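Local coordinates for protein escrt-iii (Sulfolobus solfataricus, PDB 2XVC) that takes part in archaeal cell division as an ESCRT-III subunit, its winged-helix domain probably serving in recruitment to the membrane, at residues F25-E29 with V42-L46. Residues are numbered along the deposited sequence; the frame is centred on the assembly and turned at random.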
loop_
_atom_site.group_PDB
_atom_site.type_symbol
_atom_site.label_atom_id
_atom_site.label_comp_id
_atom_site.label_asym_id
_atom_site.label_seq_id
_atom_site.Cartn_x
_atom_site.Cartn_y
_atom_site.Cartn_z
ATOM N N PHE A 25 -6.233 5.861 -0.660
ATOM C CA PHE A 25 -6.811 5.041 0.400
ATOM C C PHE A 25 -6.370 3.597 0.238
ATOM O O PHE A 25 -6.260 3.085 -0.887
ATOM C CB PHE A 25 -8.342 5.144 0.384
ATOM C CG PHE A 25 -9.032 4.299 1.440
ATOM C CD1 PHE A 25 -9.168 4.764 2.745
ATOM C CD2 PHE A 25 -9.555 3.048 1.117
ATOM C CE1 PHE A 25 -9.810 3.991 3.725
ATOM C CE2 PHE A 25 -10.198 2.265 2.087
ATOM C CZ PHE A 25 -10.322 2.743 3.396
ATOM N N LEU A 26 -6.098 2.944 1.365
ATOM C CA LEU A 26 -5.689 1.554 1.354
ATOM C C LEU A 26 -6.173 0.855 2.611
ATOM O O LEU A 26 -5.819 1.248 3.724
ATOM C CB LEU A 26 -4.162 1.437 1.243
ATOM C CG LEU A 26 -3.576 0.024 1.251
ATOM C CD1 LEU A 26 -3.933 -0.742 -0.022
ATOM C CD2 LEU A 26 -2.068 0.071 1.444
ATOM N N ASP A 27 -6.981 -0.182 2.414
ATOM C CA ASP A 27 -7.436 -1.046 3.491
ATOM C C ASP A 27 -6.614 -2.319 3.365
ATOM O O ASP A 27 -6.865 -3.139 2.483
ATOM C CB ASP A 27 -8.944 -1.300 3.331
ATOM C CG ASP A 27 -9.507 -2.280 4.355
ATOM O OD1 ASP A 27 -8.761 -3.096 4.928
ATOM O OD2 ASP A 27 -10.735 -2.238 4.573
ATOM N N ILE A 28 -5.611 -2.472 4.228
ATOM C CA ILE A 28 -4.668 -3.573 4.092
ATOM C C ILE A 28 -5.375 -4.928 4.149
ATOM O O ILE A 28 -5.068 -5.822 3.356
ATOM C CB ILE A 28 -3.509 -3.493 5.103
ATOM C CG1 ILE A 28 -2.680 -2.224 4.852
ATOM C CG2 ILE A 28 -2.623 -4.727 4.996
ATOM C CD1 ILE A 28 -1.390 -2.132 5.664
ATOM N N GLU A 29 -6.339 -5.059 5.057
ATOM C CA GLU A 29 -7.130 -6.292 5.165
ATOM C C GLU A 29 -7.837 -6.609 3.841
ATOM O O GLU A 29 -7.660 -7.693 3.286
ATOM C CB GLU A 29 -8.141 -6.182 6.319
ATOM C CG GLU A 29 -8.832 -7.499 6.714
ATOM C CD GLU A 29 -7.866 -8.550 7.268
ATOM O OE1 GLU A 29 -6.845 -8.179 7.898
ATOM O OE2 GLU A 29 -8.133 -9.759 7.076
ATOM N N VAL A 42 2.437 -6.188 2.028
ATOM C CA VAL A 42 1.836 -4.868 1.787
ATOM C C VAL A 42 2.506 -3.817 2.678
ATOM O O VAL A 42 2.888 -2.752 2.207
ATOM C CB VAL A 42 0.296 -4.870 2.009
ATOM C CG1 VAL A 42 -0.288 -3.472 1.828
ATOM C CG2 VAL A 42 -0.378 -5.835 1.052
ATOM N N VAL A 43 2.660 -4.141 3.958
ATOM C CA VAL A 43 3.315 -3.265 4.937
ATOM C C VAL A 43 4.754 -2.961 4.515
ATOM O O VAL A 43 5.173 -1.802 4.520
ATOM C CB VAL A 43 3.282 -3.891 6.356
ATOM C CG1 VAL A 43 4.234 -3.161 7.322
ATOM C CG2 VAL A 43 1.855 -3.885 6.900
ATOM N N LYS A 44 5.483 -4.008 4.131
ATOM C CA LYS A 44 6.846 -3.887 3.620
ATOM C C LYS A 44 6.923 -2.923 2.426
ATOM O O LYS A 44 7.796 -2.052 2.389
ATOM C CB LYS A 44 7.386 -5.279 3.255
ATOM C CG LYS A 44 8.803 -5.331 2.681
ATOM C CD LYS A 44 9.245 -6.795 2.555
ATOM C CE LYS A 44 10.185 -7.009 1.376
ATOM N NZ LYS A 44 11.591 -6.650 1.728
ATOM N N LEU A 45 6.003 -3.062 1.466
ATOM C CA LEU A 45 5.974 -2.166 0.301
ATOM C C LEU A 45 5.624 -0.724 0.675
ATOM O O LEU A 45 6.186 0.219 0.112
ATOM C CB LEU A 45 5.019 -2.683 -0.784
ATOM C CG LEU A 45 5.368 -4.000 -1.488
ATOM C CD1 LEU A 45 4.160 -4.553 -2.218
ATOM C CD2 LEU A 45 6.558 -3.842 -2.437
ATOM N N LEU A 46 4.701 -0.554 1.622
ATOM C CA LEU A 46 4.330 0.779 2.101
ATOM C C LEU A 46 5.499 1.473 2.777
ATOM O O LEU A 46 5.698 2.673 2.591
ATOM C CB LEU A 46 3.158 0.718 3.081
ATOM C CG LEU A 46 1.738 0.544 2.545
ATOM C CD1 LEU A 46 0.805 0.301 3.718
ATOM C CD2 LEU A 46 1.293 1.758 1.735
#
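The backbones of I28 and V42 come closest, with 7.0 Å from CA to CA, where the chain leaves strand 25-27 for helix 28-35, beside helix 39-51. No hydrogen bond joins the two segments; the contact is wholly aliphatic and belongs to the small hydrophobic core of the winged-helix domain. L26 points inward from the strand and meets L46 tip to tip, with its CD2 3.7 Å from L46 CD1. This reach depends on CG of L26 standing anti to the backbone N (chi1 179°), which extends the leucine toward the helix. The same CD2 methyl lies 4.0 Å from V42 CG1, and thus bridges successive turns of helix 39-51, where L46 N donates a hydrogen bond to V42 O. I28 adds two branches. Its CG2 lies 4.1 Å from V42 CG1 as the two side chains run alongside each other, pointing opposite ways, while its longer arm runs on to L46, CD1 to CD1 at 3.8 Å. With an alanine here, a gap is likely to open beside V42, and L46 CD1 and V43 CG2 would lose the methyl that touches both. Around this cluster, F31 of helix 28-35 packs on L26 and V42, and helix 12-21 contributes Y18 against L26 and I19 against L46. The backbone of strand 25-27 pairs in parallel with a strand of the bound peptide, which carries the sheet on across the interface. At the edge of the cluster V43 crosses I28 at about a right angle, its CG2 resting 3.9 Å from I28 CD1.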